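Local structure of activated BY transcription factor SSRB (Salmonella enterica, 2WNW) at residues A[6-11]-A[370-375]; A[220-225]-A[261-266]. The protein is a family 30 glycosyl hydrolase homologue, known as SrfJ, built from a TIM barrel and a beta-sandwich domain. All blocks are in the same frame, centred on the assembly; numbering follows the deposited sequence.

Interaction 1: residues A[6-11]-A[370-375]; sequences ISSDPY and IGHFCR
With CG of His372 roughly anti to the carbonyl carbon (chi1 -89°), the imidazole leaves its helix and reaches strand 6-9, while Ser8 puts its hydroxyl beside its own backbone N (chi1 -71°) and offers it to the ring. Ser8 OG and His372 NE2 stand 2.7 Å apart in a short hydrogen bond in which either could be the donor. The serine comes at the edge of the imidazole, with Ser8 CB 3.2 Å from His372 NE2 and in the ring plane. Ile6 O lies in that plane too, 3.4 Å from His372 CE1, so the strand meets the edge of the ring. The side chain of Ile6 adds a loose touch, CG2 to His372 CE1 at 4.2 Å. The ring is tied at both nitrogens, because Thr439 OG1 bonds to ND1, and this should fix its rotation; Ser8 OG also pairs with Leu16 N. Strand segment 6-9 runs nearly antiparallel to helix segment 370-374 (171°). Strand 2-9 lies between strands 17-25 and 437-442 of the beta-sandwich sheet, and Trp310 of helix 305-322 also packs on Ser8.

Interaction 2: residues A[220-225]-A[261-266]; sequences YLRPRL and GINGLA
Arg222 reaches from helix 210-227 to the C-terminal end of helix 256-261, where its guanidinium grips the carbonyl oxygen of Gly261. Two hydrogen bonds, both to that one oxygen, carry the contact. The first, from Arg222 NE to Gly261 O, is 2.9 Å long with an N-H...O angle of 156°, lies in the carbonyl plane and uses a lone pair. The second, from Arg222 NH2 to the same Gly261 O, is longer at 3.1 Å and more bent at 140°; this nitrogen stands above the carbonyl plane. Gly261 O itself sits in the guanidinium plane, so the grip is a side-on fork of NE and one NH. A bend at chi2 turns the arginine chain to bring that edge round to the glycine.

Polar proximity without a bond describes the second partner. Arg222 NH2 comes within 2.9 Å of Asn263 OD1, but the angle is poor, and the guanidinium and amide planes are turned 51° apart. The amide oxygen instead accepts the N-H of Ile235, near the start of strand 234-239.

Arg222 NH1 is bonded to Met233 O, so the guanidinium links two backbone carbonyls and is held from more than one direction. A cation placed against the final carbonyl of helix 256-261 would probably also suit the negative end of that helix's dipole, just before the chain turns into barrel strand 264-268.

Interactions 1 and 2 lie on opposite sides of the chain's centre, with their own centres 36 Å apart and their nearest atoms about 17 Å apart, so neither touches the other. Both segments of interaction 2 fall in the part of the chain between residues 11 and 370. Their settings differ. Segments 6-11 and 370-375, 359 residues apart, form a buried seam where the sandwich sheet meets a helix that follows the barrel strands. Segments 220-225 and 261-266 make a local surface contact between helix 210-227 and the end of helix 256-261, at the entry to barrel strand 264-268. Interaction 1 thus joins the sandwich to the barrel side of the molecule, whereas interaction 2 lies within the barrel.

Interaction 1: residues A[6-11]-A[370-375]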
loop_
_atom_site.group_PDB
_atom_site.type_symbol
_atom_site.label_atom_id
_atom_site.label_comp_id
_atom_site.label_asym_id
_atom_site.label_seq_id
_atom_site.Cartn_x
_atom_site.Cartn_y
_atom_site.Cartn_z
ATOM N N ILE A 6 -20.160 -12.147 -8.029
ATOM C CA ILE A 6 -20.875 -12.343 -6.771
ATOM C C ILE A 6 -20.892 -10.980 -6.094
ATOM O O ILE A 6 -19.841 -10.470 -5.692
ATOM C CB ILE A 6 -20.157 -13.359 -5.855
ATOM C CG1 ILE A 6 -20.134 -14.745 -6.512
ATOM C CG2 ILE A 6 -20.873 -13.442 -4.511
ATOM C CD1 ILE A 6 -19.161 -14.870 -7.658
ATOM N N SER A 7 -22.081 -10.396 -5.968
ATOM C CA SER A 7 -22.215 -9.066 -5.389
ATOM C C SER A 7 -23.033 -8.975 -4.107
ATOM O O SER A 7 -24.081 -9.611 -3.967
ATOM C CB SER A 7 -22.825 -8.120 -6.429
ATOM O OG SER A 7 -22.128 -8.199 -7.658
ATOM N N SER A 8 -22.537 -8.168 -3.175
ATOM C CA SER A 8 -23.212 -7.939 -1.905
ATOM C C SER A 8 -23.506 -6.453 -1.760
ATOM O O SER A 8 -22.680 -5.605 -2.098
ATOM C CB SER A 8 -22.347 -8.397 -0.724
ATOM O OG SER A 8 -22.249 -9.808 -0.669
ATOM N N ASP A 9 -24.699 -6.156 -1.263
ATOM C CA ASP A 9 -25.154 -4.792 -1.037
ATOM C C ASP A 9 -25.691 -4.836 0.390
ATOM O O ASP A 9 -26.898 -4.956 0.607
ATOM C CB ASP A 9 -26.270 -4.454 -2.030
ATOM C CG ASP A 9 -26.750 -3.014 -1.924
ATOM O OD1 ASP A 9 -27.525 -2.600 -2.809
ATOM O OD2 ASP A 9 -26.367 -2.302 -0.971
ATOM N N PRO A 10 -24.793 -4.757 1.383
ATOM C CA PRO A 10 -25.187 -4.798 2.793
ATOM C C PRO A 10 -26.309 -3.850 3.213
ATOM O O PRO A 10 -27.187 -4.239 3.977
ATOM C CB PRO A 10 -23.868 -4.543 3.533
ATOM C CG PRO A 10 -23.041 -3.784 2.536
ATOM C CD PRO A 10 -23.347 -4.503 1.253
ATOM N N TYR A 11 -26.294 -2.613 2.728
ATOM C CA TYR A 11 -27.348 -1.679 3.104
ATOM C C TYR A 11 -28.733 -2.146 2.665
ATOM O O TYR A 11 -29.744 -1.680 3.191
ATOM C CB TYR A 11 -27.049 -0.277 2.565
ATOM C CG TYR A 11 -26.087 0.492 3.451
ATOM C CD1 TYR A 11 -26.420 0.795 4.774
ATOM C CD2 TYR A 11 -24.844 0.901 2.978
ATOM C CE1 TYR A 11 -25.530 1.493 5.607
ATOM C CE2 TYR A 11 -23.948 1.596 3.796
ATOM C CZ TYR A 11 -24.296 1.888 5.106
ATOM O OH TYR A 11 -23.409 2.576 5.907
ATOM N N ILE A 370 -16.332 -12.453 4.981
ATOM C CA ILE A 370 -15.289 -13.467 4.871
ATOM C C ILE A 370 -15.579 -14.307 3.627
ATOM O O ILE A 370 -14.669 -14.711 2.910
ATOM C CB ILE A 370 -15.282 -14.380 6.115
ATOM C CG1 ILE A 370 -14.890 -13.562 7.351
ATOM C CG2 ILE A 370 -14.325 -15.543 5.916
ATOM C CD1 ILE A 370 -15.028 -14.327 8.657
ATOM N N GLY A 371 -16.864 -14.540 3.378
ATOM C CA GLY A 371 -17.285 -15.334 2.236
ATOM C C GLY A 371 -16.823 -14.845 0.876
ATOM O O GLY A 371 -16.578 -15.655 -0.019
ATOM N N HIS A 372 -16.711 -13.531 0.700
ATOM C CA HIS A 372 -16.262 -12.997 -0.580
ATOM C C HIS A 372 -14.873 -13.524 -0.916
ATOM O O HIS A 372 -14.462 -13.508 -2.079
ATOM C CB HIS A 372 -16.280 -11.463 -0.562
ATOM C CG HIS A 372 -17.593 -10.882 -0.986
ATOM N ND1 HIS A 372 -17.951 -10.742 -2.311
ATOM C CD2 HIS A 372 -18.666 -10.480 -0.263
ATOM C CE1 HIS A 372 -19.188 -10.283 -2.386
ATOM N NE2 HIS A 372 -19.645 -10.117 -1.158
ATOM N N PHE A 373 -14.164 -13.994 0.109
ATOM C CA PHE A 373 -12.828 -14.565 -0.057
ATOM C C PHE A 373 -12.819 -16.101 -0.028
ATOM O O PHE A 373 -12.522 -16.762 -1.025
ATOM C CB PHE A 373 -11.879 -14.118 1.062
ATOM C CG PHE A 373 -11.317 -12.737 0.897
ATOM C CD1 PHE A 373 -12.021 -11.627 1.343
ATOM C CD2 PHE A 373 -10.058 -12.551 0.332
ATOM C CE1 PHE A 373 -11.477 -10.344 1.233
ATOM C CE2 PHE A 373 -9.506 -11.273 0.217
ATOM C CZ PHE A 373 -10.219 -10.170 0.670
ATOM N N CYS A 374 -13.144 -16.650 1.139
ATOM C CA CYS A 374 -13.087 -18.092 1.377
ATOM C C CYS A 374 -13.900 -19.023 0.489
ATOM O O CYS A 374 -13.505 -20.169 0.284
ATOM C CB CYS A 374 -13.404 -18.388 2.848
ATOM S SG CYS A 374 -15.133 -18.225 3.314
ATOM N N ARG A 375 -15.020 -18.550 -0.040
ATOM C CA ARG A 375 -15.845 -19.398 -0.895
ATOM C C ARG A 375 -15.241 -19.599 -2.281
ATOM O O ARG A 375 -15.591 -20.552 -2.984
ATOM C CB ARG A 375 -17.248 -18.794 -1.048
ATOM C CG ARG A 375 -18.007 -18.639 0.264
ATOM C CD ARG A 375 -19.266 -17.798 0.087
ATOM N NE ARG A 375 -20.359 -18.540 -0.536
ATOM C CZ ARG A 375 -21.131 -19.416 0.104
ATOM N NH1 ARG A 375 -20.938 -19.668 1.393
ATOM N NH2 ARG A 375 -22.110 -20.032 -0.545
#

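Interaction 2: residues A[220-225]-A[261-266]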
loop_
_atom_site.group_PDB
_atom_site.type_symbol
_atom_site.label_atom_id
_atom_site.label_comp_id
_atom_site.label_asym_id
_atom_site.label_seq_id
_atom_site.Cartn_x
_atom_site.Cartn_y
_atom_site.Cartn_z
ATOM N N TYR A 220 13.520 -26.434 22.221
ATOM C CA TYR A 220 12.656 -27.416 22.865
ATOM C C TYR A 220 11.618 -28.102 21.985
ATOM O O TYR A 220 11.522 -29.330 21.992
ATOM C CB TYR A 220 11.980 -26.788 24.082
ATOM C CG TYR A 220 12.969 -26.426 25.168
ATOM C CD1 TYR A 220 13.739 -25.268 25.082
ATOM C CD2 TYR A 220 13.173 -27.274 26.258
ATOM C CE1 TYR A 220 14.692 -24.962 26.055
ATOM C CE2 TYR A 220 14.120 -26.979 27.232
ATOM C CZ TYR A 220 14.876 -25.822 27.126
ATOM O OH TYR A 220 15.811 -25.526 28.090
ATOM N N LEU A 221 10.841 -27.333 21.228
ATOM C CA LEU A 221 9.824 -27.942 20.371
ATOM C C LEU A 221 10.402 -28.707 19.186
ATOM O O LEU A 221 10.037 -29.856 18.947
ATOM C CB LEU A 221 8.839 -26.883 19.860
ATOM C CG LEU A 221 7.834 -26.339 20.880
ATOM C CD1 LEU A 221 6.951 -25.282 20.218
ATOM C CD2 LEU A 221 6.972 -27.483 21.419
ATOM N N ARG A 222 11.303 -28.076 18.442
ATOM C CA ARG A 222 11.886 -28.722 17.274
ATOM C C ARG A 222 12.453 -30.123 17.517
ATOM O O ARG A 222 12.054 -31.074 16.851
ATOM C CB ARG A 222 12.950 -27.814 16.642
ATOM C CG ARG A 222 12.362 -26.740 15.728
ATOM C CD ARG A 222 11.616 -27.383 14.565
ATOM N NE ARG A 222 10.953 -26.404 13.709
ATOM C CZ ARG A 222 9.924 -26.686 12.915
ATOM N NH1 ARG A 222 9.442 -27.921 12.864
ATOM N NH2 ARG A 222 9.359 -25.730 12.191
ATOM N N PRO A 223 13.380 -30.273 18.479
ATOM C CA PRO A 223 13.961 -31.594 18.757
ATOM C C PRO A 223 12.914 -32.653 19.108
ATOM O O PRO A 223 13.006 -33.803 18.675
ATOM C CB PRO A 223 14.904 -31.317 19.926
ATOM C CG PRO A 223 15.306 -29.899 19.707
ATOM C CD PRO A 223 13.991 -29.249 19.344
ATOM N N ARG A 224 11.916 -32.264 19.895
ATOM C CA ARG A 224 10.870 -33.199 20.291
ATOM C C ARG A 224 9.975 -33.565 19.118
ATOM O O ARG A 224 9.642 -34.732 18.929
ATOM C CB ARG A 224 10.046 -32.609 21.443
ATOM C CG ARG A 224 10.850 -32.510 22.735
ATOM C CD ARG A 224 10.091 -31.834 23.869
ATOM N NE ARG A 224 10.845 -31.910 25.120
ATOM C CZ ARG A 224 11.983 -31.262 25.358
ATOM N NH1 ARG A 224 12.512 -30.468 24.435
ATOM N NH2 ARG A 224 12.612 -31.430 26.514
ATOM N N LEU A 225 9.587 -32.570 18.326
ATOM C CA LEU A 225 8.742 -32.829 17.165
ATOM C C LEU A 225 9.460 -33.794 16.230
ATOM O O LEU A 225 8.859 -34.727 15.702
ATOM C CB LEU A 225 8.437 -31.520 16.428
ATOM C CG LEU A 225 7.505 -30.556 17.171
ATOM C CD1 LEU A 225 7.565 -29.173 16.525
ATOM C CD2 LEU A 225 6.091 -31.112 17.155
ATOM N N GLY A 261 14.755 -22.769 11.987
ATOM C CA GLY A 261 13.720 -23.519 12.678
ATOM C C GLY A 261 12.324 -22.931 12.767
ATOM O O GLY A 261 11.396 -23.621 13.187
ATOM N N ILE A 262 12.162 -21.676 12.366
ATOM C CA ILE A 262 10.859 -21.019 12.439
ATOM C C ILE A 262 10.327 -20.698 11.041
ATOM O O ILE A 262 11.035 -20.111 10.224
ATOM C CB ILE A 262 10.980 -19.742 13.289
ATOM C CG1 ILE A 262 11.383 -20.134 14.716
ATOM C CG2 ILE A 262 9.675 -18.962 13.275
ATOM C CD1 ILE A 262 11.698 -18.965 15.616
ATOM N N ASN A 263 9.076 -21.081 10.784
ATOM C CA ASN A 263 8.441 -20.893 9.475
ATOM C C ASN A 263 7.913 -19.492 9.174
ATOM O O ASN A 263 7.744 -19.127 8.009
ATOM C CB ASN A 263 7.292 -21.891 9.301
ATOM C CG ASN A 263 7.730 -23.333 9.488
ATOM O OD1 ASN A 263 7.992 -23.779 10.606
ATOM N ND2 ASN A 263 7.814 -24.069 8.386
ATOM N N GLY A 264 7.635 -18.709 10.207
ATOM C CA GLY A 264 7.131 -17.373 9.958
ATOM C C GLY A 264 6.541 -16.716 11.183
ATOM O O GLY A 264 6.803 -17.132 12.309
ATOM N N LEU A 265 5.749 -15.673 10.962
ATOM C CA LEU A 265 5.131 -14.971 12.075
ATOM C C LEU A 265 3.631 -14.913 11.896
ATOM O O LEU A 265 3.133 -14.801 10.776
ATOM C CB LEU A 265 5.664 -13.541 12.193
ATOM C CG LEU A 265 7.161 -13.326 12.447
ATOM C CD1 LEU A 265 7.915 -13.363 11.125
ATOM C CD2 LEU A 265 7.359 -11.977 13.120
ATOM N N ALA A 266 2.914 -15.011 13.009
ATOM C CA ALA A 266 1.462 -14.925 12.985
ATOM C C ALA A 266 1.145 -13.543 13.545
ATOM O O ALA A 266 1.919 -13.004 14.330
ATOM C CB ALA A 266 0.858 -16.003 13.865
#